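Local atomic coordinates of hydroquinone dioxygenase large subunit (Pseudomonas sp., PDB entry 4ZXA), a protein that probably catalyses, as the large subunit of the two-subunit, Fe2+-dependent hydroquinone 1,2-dioxygenase PnpCD, the oxidative opening of the hydroquinone ring. Residues W76-G81 against P123-T128; A69-V74 against E163-F168; N93-V98 against G257-E262. All blocks are in the same frame, centred on the assembly; numbering follows the deposited sequence.

From the N terminus, the chain runs through 69-74 on helix 63-75, enters the loop 76-81, then reaches 93-98. Interaction 1 closes the first loop, when 123-128 on helix 122-136 returns to 76-81. Interaction 2 closes a wider one at 163-168 that encloses interaction 1. Interaction 3 starts within both loops and ends beyond them at 257-262, so it crosses each. Interactions 1 and 2 touch, F78 N lying 2.8 Å from D73 O; interactions 1 and 3 touch as well, with F79 O 3.0 Å from N93 ND2. Together they tie helices 63-75, 122-136 and 162-165 to one another, and the turn at 93-98 to the metal-binding loop 257-262.

Interaction 1: W76-G81 against P123-T128. With H8N (4-hydroxybenzonitrile), chain J.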
loop_
_atom_site.group_PDB
_atom_site.type_symbol
_atom_site.label_atom_id
_atom_site.label_comp_id
_atom_site.label_asym_id
_atom_site.label_seq_id
_atom_site.Cartn_x
_atom_site.Cartn_y
_atom_site.Cartn_z
ATOM N N TRP E 76 4.574 5.478 -20.365
ATOM C CA TRP E 76 3.310 5.644 -21.085
ATOM C C TRP E 76 3.158 7.046 -21.663
ATOM O O TRP E 76 2.164 7.349 -22.308
ATOM C CB TRP E 76 2.112 5.361 -20.167
ATOM C CG TRP E 76 2.093 3.993 -19.570
ATOM C CD1 TRP E 76 2.858 2.926 -19.939
ATOM C CD2 TRP E 76 1.283 3.551 -18.472
ATOM N NE1 TRP E 76 2.566 1.845 -19.143
ATOM C CE2 TRP E 76 1.609 2.202 -18.232
ATOM C CE3 TRP E 76 0.322 4.162 -17.664
ATOM C CZ2 TRP E 76 0.993 1.453 -17.237
ATOM C CZ3 TRP E 76 -0.279 3.429 -16.674
ATOM C CH2 TRP E 76 0.058 2.086 -16.463
ATOM N N GLY E 77 4.126 7.918 -21.413
ATOM C CA GLY E 77 4.022 9.289 -21.882
ATOM C C GLY E 77 2.845 9.986 -21.238
ATOM O O GLY E 77 2.191 10.835 -21.850
ATOM N N PHE E 78 2.582 9.618 -19.986
ATOM C CA PHE E 78 1.489 10.185 -19.195
ATOM C C PHE E 78 0.110 9.688 -19.606
ATOM O O PHE E 78 -0.907 10.169 -19.112
ATOM C CB PHE E 78 1.588 11.715 -19.121
ATOM C CG PHE E 78 2.867 12.184 -18.490
ATOM C CD1 PHE E 78 3.030 12.124 -17.106
ATOM C CD2 PHE E 78 3.922 12.633 -19.268
ATOM C CE1 PHE E 78 4.223 12.533 -16.497
ATOM C CE2 PHE E 78 5.112 13.041 -18.680
ATOM C CZ PHE E 78 5.268 12.992 -17.286
ATOM N N PHE E 79 0.087 8.702 -20.500
ATOM C CA PHE E 79 -1.127 7.952 -20.763
ATOM C C PHE E 79 -2.265 8.879 -21.197
ATOM O O PHE E 79 -2.051 9.805 -21.978
ATOM C CB PHE E 79 -1.516 7.175 -19.501
ATOM C CG PHE E 79 -2.263 5.894 -19.775
ATOM C CD1 PHE E 79 -2.242 5.316 -21.033
ATOM C CD2 PHE E 79 -2.995 5.276 -18.773
ATOM C CE1 PHE E 79 -2.941 4.129 -21.289
ATOM C CE2 PHE E 79 -3.698 4.099 -19.019
ATOM C CZ PHE E 79 -3.668 3.520 -20.272
ATOM N N TYR E 80 -3.467 8.618 -20.687
ATOM C CA TYR E 80 -4.650 9.436 -20.961
ATOM C C TYR E 80 -5.317 9.658 -19.632
ATOM O O TYR E 80 -5.117 8.875 -18.717
ATOM C CB TYR E 80 -5.641 8.690 -21.875
ATOM C CG TYR E 80 -5.007 8.216 -23.129
ATOM C CD1 TYR E 80 -4.868 9.064 -24.212
ATOM C CD2 TYR E 80 -4.488 6.933 -23.224
ATOM C CE1 TYR E 80 -4.259 8.638 -25.378
ATOM C CE2 TYR E 80 -3.867 6.497 -24.384
ATOM C CZ TYR E 80 -3.759 7.352 -25.458
ATOM O OH TYR E 80 -3.152 6.921 -26.613
ATOM N N GLY E 81 -6.142 10.683 -19.523
ATOM C CA GLY E 81 -6.880 10.893 -18.288
ATOM C C GLY E 81 -5.985 11.021 -17.060
ATOM O O GLY E 81 -4.897 11.614 -17.131
ATOM N N PRO E 123 7.571 18.094 -22.093
ATOM C CA PRO E 123 8.994 17.727 -22.068
ATOM C C PRO E 123 9.703 18.061 -20.755
ATOM O O PRO E 123 10.623 17.330 -20.374
ATOM C CB PRO E 123 9.597 18.533 -23.230
ATOM C CG PRO E 123 8.436 18.873 -24.103
ATOM C CD PRO E 123 7.255 19.031 -23.183
ATOM N N LEU E 124 9.291 19.130 -20.076
ATOM C CA LEU E 124 9.906 19.503 -18.801
ATOM C C LEU E 124 9.596 18.486 -17.687
ATOM O O LEU E 124 10.510 17.955 -17.038
ATOM C CB LEU E 124 9.485 20.920 -18.381
ATOM C CG LEU E 124 9.957 21.373 -16.995
ATOM C CD1 LEU E 124 11.480 21.323 -16.888
ATOM C CD2 LEU E 124 9.426 22.760 -16.641
ATOM N N ILE E 125 8.313 18.204 -17.471
ATOM C CA ILE E 125 7.924 17.235 -16.455
ATOM C C ILE E 125 8.463 15.849 -16.790
ATOM O O ILE E 125 8.837 15.089 -15.887
ATOM C CB ILE E 125 6.398 17.167 -16.251
ATOM C CG1 ILE E 125 6.060 16.131 -15.174
ATOM C CG2 ILE E 125 5.694 16.840 -17.552
ATOM C CD1 ILE E 125 4.722 16.343 -14.536
ATOM N N MET E 126 8.516 15.527 -18.081
ATOM C CA MET E 126 9.063 14.238 -18.506
ATOM C C MET E 126 10.553 14.143 -18.193
ATOM O O MET E 126 11.035 13.106 -17.755
ATOM C CB MET E 126 8.804 13.978 -20.003
ATOM C CG MET E 126 9.540 12.785 -20.565
ATOM S SD MET E 126 8.946 11.200 -19.914
ATOM C CE MET E 126 7.318 11.156 -20.682
ATOM N N ALA E 127 11.275 15.234 -18.416
ATOM C CA ALA E 127 12.711 15.264 -18.156
ATOM C C ALA E 127 12.967 15.141 -16.663
ATOM O O ALA E 127 13.825 14.368 -16.226
ATOM C CB ALA E 127 13.324 16.543 -18.702
ATOM N N THR E 128 12.207 15.902 -15.882
ATOM C CA THR E 128 12.287 15.804 -14.434
ATOM C C THR E 128 12.002 14.382 -13.964
ATOM O O THR E 128 12.756 13.829 -13.160
ATOM C CB THR E 128 11.309 16.772 -13.746
ATOM O OG1 THR E 128 11.498 18.089 -14.271
ATOM C CG2 THR E 128 11.531 16.778 -12.240
HETATM N NAA H8N J . -6.074 1.668 -17.650
HETATM C CAC H8N J . -5.245 0.890 -17.767
HETATM C CAI H8N J . -4.192 -0.157 -17.927
HETATM C CAF H8N J . -4.587 -1.489 -17.953
HETATM C CAD H8N J . -3.636 -2.495 -18.097
HETATM C CAH H8N J . -2.306 -2.124 -18.212
HETATM O OAB H8N J . -1.360 -3.105 -18.341
HETATM C CAE H8N J . -1.908 -0.792 -18.186
HETATM C CAG H8N J . -2.863 0.203 -18.046
#
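F78 turns its ring against I125 and M126 of helix 122-136 from a type I' beta turn, W76 to F79, that overlaps the Schellman motif ending helix 63-75, G77 belonging to both. The evidence for the turn is the bond from F79 N to W76 O (3.1 Å) and the positive phi of both central residues, G77 and F78. With CG opposite its carbonyl carbon (chi1 -60°), F78 presents one corner of its ring to the helix; both partners meet that corner, and CE2 touches each of them. CZ meets both gamma branches of I125, CG1 and CG2, at 3.9 Å each, while CE2 meets M126 CE at 3.5 Å. The methionine chain bends at chi2 and chi3, which brings its methyl to the ring. Its SD is 5.5 Å from the F78 ring centroid and 55° off the normal, an oblique Met-aromatic contact. The same methyl reaches G77 CA at 4.0 Å. F79 leaves the turn in a roughly opposite direction to F78, so neighbouring residues serve helix and ligand pocket. W76 lines the pocket too, its CZ2 3.8 Å from CAE of 4-hydroxybenzonitrile. F79 offers its ring edge to the nitrile, CE2 standing 3.7 Å from the ligand's NAA.

Interaction 2: A69-V74 against E163-F168; sequences AMMRDV and ECIERF
M71 and I165 are the closest backbone pair, their CA atoms 7.2 Å apart, where the flank of helix 63-75 passes the C-terminal end of the short helix 162-165; E166 is already non-helical. M71 reaches across to 163-168 with CG trans to its backbone N (chi1 -180°), and its chain then bends at chi2 and chi3. The sulfur thus lies beside I165, crossing that side chain at a slant: SD is 3.9 Å from I165 CG2 and 4.0 Å from I165 CA. Beyond it, the methyl CE moves on to the backbone and stops 3.6 Å from I165 O. The rest of the isoleucine leads elsewhere, since CG1 occupies the position between backbone N and carbonyl carbon. Within 163-168, R167 NH1 donates a weak bond to C164 O (2.7 Å, N-H...O angle 129°), and the same arginine forms salt bridges with D142 and D227. On helix 63-75, M70 and V74 pack on helix 122-136, while M71 also touches F144. No hydrogen bond or ion pair joins the two segments. Only 97 Å² is buried in all, so what holds them to each other is probably mostly van der Waals contact of the M71 thioether with I165.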
loop_
_atom_site.group_PDB
_atom_site.type_symbol
_atom_site.label_atom_id
_atom_site.label_comp_id
_atom_site.label_asym_id
_atom_site.label_seq_id
_atom_site.Cartn_x
_atom_site.Cartn_y
_atom_site.Cartn_z
ATOM N N ALA E 69 5.036 3.507 -9.951
ATOM C CA ALA E 69 4.032 4.416 -10.506
ATOM C C ALA E 69 4.646 5.379 -11.502
ATOM O O ALA E 69 4.133 5.539 -12.601
ATOM C CB ALA E 69 3.325 5.186 -9.406
ATOM N N MET E 70 5.757 6.006 -11.126
ATOM C CA MET E 70 6.374 7.021 -11.978
ATOM C C MET E 70 6.949 6.354 -13.202
ATOM O O MET E 70 6.948 6.927 -14.300
ATOM C CB MET E 70 7.477 7.803 -11.247
ATOM C CG MET E 70 8.213 8.787 -12.160
ATOM S SD MET E 70 9.223 9.988 -11.269
ATOM C CE MET E 70 7.921 10.968 -10.490
ATOM N N MET E 71 7.432 5.130 -13.006
ATOM C CA MET E 71 7.942 4.339 -14.122
ATOM C C MET E 71 6.863 4.145 -15.165
ATOM O O MET E 71 7.147 4.230 -16.351
ATOM C CB MET E 71 8.439 2.978 -13.665
ATOM C CG MET E 71 8.973 2.139 -14.798
ATOM S SD MET E 71 10.619 2.625 -15.313
ATOM C CE MET E 71 10.324 3.278 -16.961
ATOM N N ARG E 72 5.627 3.885 -14.735
ATOM C CA ARG E 72 4.549 3.718 -15.702
ATOM C C ARG E 72 4.262 5.055 -16.370
ATOM O O ARG E 72 4.148 5.121 -17.594
ATOM C CB ARG E 72 3.269 3.111 -15.082
ATOM C CG ARG E 72 3.424 1.665 -14.532
ATOM C CD ARG E 72 4.200 0.800 -15.502
ATOM N NE ARG E 72 4.371 -0.590 -15.087
ATOM C CZ ARG E 72 5.185 -0.991 -14.110
ATOM N NH1 ARG E 72 5.871 -0.103 -13.393
ATOM N NH2 ARG E 72 5.298 -2.281 -13.833
ATOM N N ASP E 73 4.172 6.119 -15.571
ATOM C CA ASP E 73 3.826 7.433 -16.117
ATOM C C ASP E 73 4.819 7.861 -17.192
ATOM O O ASP E 73 4.440 8.474 -18.191
ATOM C CB ASP E 73 3.749 8.505 -15.027
ATOM C CG ASP E 73 2.564 9.446 -15.210
ATOM O OD1 ASP E 73 1.815 9.322 -16.214
ATOM O OD2 ASP E 73 2.377 10.319 -14.337
ATOM N N VAL E 74 6.088 7.528 -16.984
ATOM C CA VAL E 74 7.128 7.922 -17.921
ATOM C C VAL E 74 7.083 7.063 -19.169
ATOM O O VAL E 74 7.220 7.575 -20.282
ATOM C CB VAL E 74 8.531 7.843 -17.301
ATOM C CG1 VAL E 74 9.578 7.677 -18.389
ATOM C CG2 VAL E 74 8.796 9.076 -16.473
ATOM N N GLU E 163 19.469 0.100 -17.303
ATOM C CA GLU E 163 18.969 -0.926 -18.203
ATOM C C GLU E 163 17.495 -1.222 -17.959
ATOM O O GLU E 163 16.782 -1.621 -18.880
ATOM C CB GLU E 163 19.811 -2.205 -18.122
ATOM C CG GLU E 163 21.276 -2.023 -18.565
ATOM C CD GLU E 163 21.415 -1.353 -19.939
ATOM O OE1 GLU E 163 21.750 -0.140 -19.986
ATOM O OE2 GLU E 163 21.193 -2.041 -20.971
ATOM N N CYS E 164 17.026 -1.015 -16.735
ATOM C CA CYS E 164 15.626 -1.298 -16.439
ATOM C C CYS E 164 14.720 -0.108 -16.664
ATOM O O CYS E 164 13.564 -0.278 -17.036
ATOM C CB CYS E 164 15.447 -1.833 -15.022
ATOM S SG CYS E 164 16.218 -3.429 -14.817
ATOM N N ILE E 165 15.235 1.097 -16.444
ATOM C CA ILE E 165 14.404 2.274 -16.608
ATOM C C ILE E 165 14.482 2.902 -18.002
ATOM O O ILE E 165 13.595 3.662 -18.382
ATOM C CB ILE E 165 14.675 3.325 -15.524
ATOM C CG1 ILE E 165 16.121 3.784 -15.584
ATOM C CG2 ILE E 165 14.348 2.752 -14.142
ATOM C CD1 ILE E 165 16.362 5.085 -14.849
ATOM N N GLU E 166 15.527 2.604 -18.763
ATOM C CA GLU E 166 15.609 3.111 -20.139
ATOM C C GLU E 166 15.499 1.976 -21.140
ATOM O O GLU E 166 16.437 1.696 -21.886
ATOM C CB GLU E 166 16.919 3.853 -20.402
ATOM C CG GLU E 166 17.288 4.942 -19.421
ATOM C CD GLU E 166 18.606 5.594 -19.800
ATOM O OE1 GLU E 166 19.526 5.645 -18.961
ATOM O OE2 GLU E 166 18.728 6.041 -20.956
ATOM N N ARG E 167 14.362 1.304 -21.158
ATOM C CA ARG E 167 14.185 0.248 -22.131
ATOM C C ARG E 167 13.894 0.867 -23.497
ATOM O O ARG E 167 12.900 1.554 -23.685
ATOM C CB ARG E 167 13.117 -0.749 -21.667
ATOM C CG ARG E 167 13.693 -1.903 -20.798
ATOM C CD ARG E 167 12.797 -2.230 -19.615
ATOM N NE ARG E 167 13.072 -3.542 -19.029
ATOM C CZ ARG E 167 13.013 -3.803 -17.722
ATOM N NH1 ARG E 167 12.705 -2.831 -16.882
ATOM N NH2 ARG E 167 13.273 -5.020 -17.245
ATOM N N PHE E 168 14.811 0.668 -24.433
ATOM C CA PHE E 168 14.636 1.158 -25.795
ATOM C C PHE E 168 13.754 0.176 -26.544
ATOM O O PHE E 168 13.985 -1.038 -26.501
ATOM C CB PHE E 168 15.990 1.274 -26.492
ATOM C CG PHE E 168 15.912 1.777 -27.903
ATOM C CD1 PHE E 168 15.645 0.908 -28.954
ATOM C CD2 PHE E 168 16.126 3.115 -28.185
ATOM C CE1 PHE E 168 15.581 1.366 -30.252
ATOM C CE2 PHE E 168 16.069 3.577 -29.484
ATOM C CZ PHE E 168 15.796 2.707 -30.519
#

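Interaction 3: N93-V98 against G257-E262; sequences NYYGKV and GNDRVE. With CD (cadmium ion), chain I; H8N (4-hydroxybenzonitrile), chain J.
Y95 reaches across to D259 and R260 from a tight turn, its CB directed at 257-262. CG is set opposite the carbonyl carbon (chi1 -37°), and N93 O lies 3.6 Å over one ring face, nearer its border than its centre. The backbone beneath is held by an Asx turn, with Y95 N donating to N93 OD1. Further out, CE2 is the first ring atom to near the other segment, 4.2 Å from D259 OD2, and CZ comes closer to both D259 OD2 and R260 NH2. At the tip, OH donates to D259 OD2 at 2.5 Å, arriving on the syn side and 20° out of the carboxylate plane; that plane is turned 40° from the ring. R260 NH2 stands 3.2 Å from the same OH. The loop that carries D259 and R260 joins strands of the cupin fold, and H256, N258 and E262 follow the spacing of the first cupin motif, with N258 where a second histidine usually stands. N258 OD1 binds the cadmium ion at 2.3 Å, and both E262 oxygens bind it as well; H256, H303 and the nitrile nitrogen of 4-hydroxybenzonitrile complete the site. Back at D259, the other oxygen, OD1, takes the salt bridge from R260 NE (3.0 Å), whose N-H approaches from outside the carboxylate plane. Y80 packs against Y95, D259 and R260 alike.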
loop_
_atom_site.group_PDB
_atom_site.type_symbol
_atom_site.label_atom_id
_atom_site.label_comp_id
_atom_site.label_asym_id
_atom_site.label_seq_id
_atom_site.Cartn_x
_atom_site.Cartn_y
_atom_site.Cartn_z
ATOM N N ASN E 93 -3.048 13.931 -18.161
ATOM C CA ASN E 93 -2.430 14.284 -19.423
ATOM C C ASN E 93 -3.401 15.152 -20.204
ATOM O O ASN E 93 -4.558 14.758 -20.415
ATOM C CB ASN E 93 -2.044 13.042 -20.231
ATOM C CG ASN E 93 -1.011 13.348 -21.312
ATOM O OD1 ASN E 93 -0.707 14.510 -21.576
ATOM N ND2 ASN E 93 -0.462 12.301 -21.936
ATOM N N TYR E 94 -2.903 16.307 -20.623
ATOM C CA TYR E 94 -3.638 17.232 -21.461
ATOM C C TYR E 94 -3.047 17.283 -22.869
ATOM O O TYR E 94 -3.306 18.208 -23.627
ATOM C CB TYR E 94 -3.777 18.601 -20.798
ATOM C CG TYR E 94 -4.828 18.580 -19.719
ATOM C CD1 TYR E 94 -6.145 18.285 -20.023
ATOM C CD2 TYR E 94 -4.501 18.810 -18.393
ATOM C CE1 TYR E 94 -7.109 18.243 -19.046
ATOM C CE2 TYR E 94 -5.462 18.770 -17.408
ATOM C CZ TYR E 94 -6.764 18.486 -17.743
ATOM O OH TYR E 94 -7.732 18.442 -16.774
ATOM N N TYR E 95 -2.282 16.251 -23.211
ATOM C CA TYR E 95 -1.740 16.101 -24.561
ATOM C C TYR E 95 -0.897 17.240 -25.151
ATOM O O TYR E 95 -1.177 17.735 -26.236
ATOM C CB TYR E 95 -2.871 15.672 -25.489
ATOM C CG TYR E 95 -3.804 14.724 -24.778
ATOM C CD1 TYR E 95 -3.330 13.531 -24.250
ATOM C CD2 TYR E 95 -5.138 15.033 -24.594
ATOM C CE1 TYR E 95 -4.163 12.667 -23.586
ATOM C CE2 TYR E 95 -5.979 14.174 -23.929
ATOM C CZ TYR E 95 -5.486 12.991 -23.428
ATOM O OH TYR E 95 -6.318 12.127 -22.765
ATOM N N GLY E 96 0.114 17.659 -24.397
ATOM C CA GLY E 96 1.012 18.736 -24.782
ATOM C C GLY E 96 1.430 19.426 -23.505
ATOM O O GLY E 96 2.554 19.886 -23.341
ATOM N N LYS E 97 0.474 19.472 -22.597
ATOM C CA LYS E 97 0.639 19.941 -21.221
ATOM C C LYS E 97 0.199 18.831 -20.257
ATOM O O LYS E 97 -0.692 18.040 -20.573
ATOM C CB LYS E 97 -0.200 21.200 -20.978
ATOM C CG LYS E 97 0.296 22.450 -21.708
ATOM C CD LYS E 97 -0.821 23.497 -21.845
ATOM C CE LYS E 97 -0.264 24.912 -22.011
ATOM N NZ LYS E 97 0.729 25.040 -23.123
ATOM N N VAL E 98 0.823 18.762 -19.085
ATOM C CA VAL E 98 0.421 17.788 -18.078
ATOM C C VAL E 98 0.257 18.452 -16.720
ATOM O O VAL E 98 1.181 19.106 -16.237
ATOM C CB VAL E 98 1.463 16.661 -17.916
ATOM C CG1 VAL E 98 1.087 15.768 -16.744
ATOM C CG2 VAL E 98 1.602 15.851 -19.199
ATOM N N GLY E 257 -7.900 6.945 -13.808
ATOM C CA GLY E 257 -9.164 7.616 -14.081
ATOM C C GLY E 257 -9.320 7.822 -15.581
ATOM O O GLY E 257 -8.510 8.515 -16.201
ATOM N N ASN E 258 -10.344 7.203 -16.164
ATOM C CA ASN E 258 -10.517 7.168 -17.620
ATOM C C ASN E 258 -10.970 8.494 -18.265
ATOM O O ASN E 258 -11.580 9.327 -17.607
ATOM C CB ASN E 258 -11.512 6.059 -17.981
ATOM C CG ASN E 258 -10.878 4.671 -18.011
ATOM O OD1 ASN E 258 -9.789 4.450 -17.475
ATOM N ND2 ASN E 258 -11.565 3.728 -18.647
ATOM N N ASP E 259 -10.685 8.684 -19.554
ATOM C CA ASP E 259 -11.318 9.775 -20.305
ATOM C C ASP E 259 -11.786 9.344 -21.701
ATOM O O ASP E 259 -12.120 10.180 -22.550
ATOM C CB ASP E 259 -10.378 10.977 -20.417
ATOM C CG ASP E 259 -9.265 10.752 -21.417
ATOM O OD1 ASP E 259 -8.984 9.583 -21.752
ATOM O OD2 ASP E 259 -8.670 11.751 -21.866
ATOM N N ARG E 260 -11.769 8.035 -21.930
ATOM C CA ARG E 260 -12.306 7.417 -23.133
ATOM C C ARG E 260 -12.708 6.014 -22.716
ATOM O O ARG E 260 -12.303 5.562 -21.661
ATOM C CB ARG E 260 -11.243 7.351 -24.226
ATOM C CG ARG E 260 -9.947 6.676 -23.799
ATOM C CD ARG E 260 -8.772 7.099 -24.684
ATOM N NE ARG E 260 -8.551 8.534 -24.541
ATOM C CZ ARG E 260 -7.943 9.310 -25.435
ATOM N NH1 ARG E 260 -7.467 8.784 -26.558
ATOM N NH2 ARG E 260 -7.807 10.617 -25.195
ATOM N N VAL E 261 -13.508 5.328 -23.517
ATOM C CA VAL E 261 -13.832 3.941 -23.236
ATOM C C VAL E 261 -12.589 3.091 -23.542
ATOM O O VAL E 261 -11.902 3.330 -24.543
ATOM C CB VAL E 261 -15.020 3.466 -24.107
ATOM C CG1 VAL E 261 -15.184 1.951 -24.021
ATOM C CG2 VAL E 261 -16.312 4.161 -23.698
ATOM N N GLU E 262 -12.292 2.118 -22.682
ATOM C CA GLU E 262 -11.221 1.158 -22.942
ATOM C C GLU E 262 -11.802 -0.233 -23.110
ATOM O O GLU E 262 -12.846 -0.532 -22.519
ATOM C CB GLU E 262 -10.240 1.113 -21.783
ATOM C CG GLU E 262 -9.464 2.376 -21.587
ATOM C CD GLU E 262 -8.866 2.474 -20.202
ATOM O OE1 GLU E 262 -9.348 1.744 -19.303
ATOM O OE2 GLU E 262 -7.919 3.266 -20.018
HETATM CD CD CD I . -8.091 2.849 -17.578
HETATM N NAA H8N J . -6.074 1.668 -17.650
HETATM C CAC H8N J . -5.245 0.890 -17.767
HETATM C CAI H8N J . -4.192 -0.157 -17.927
HETATM C CAF H8N J . -4.587 -1.489 -17.953
HETATM C CAD H8N J . -3.636 -2.495 -18.097
HETATM C CAH H8N J . -2.306 -2.124 -18.212
HETATM O OAB H8N J . -1.360 -3.105 -18.341
HETATM C CAE H8N J . -1.908 -0.792 -18.186
HETATM C CAG H8N J . -2.863 0.203 -18.046
#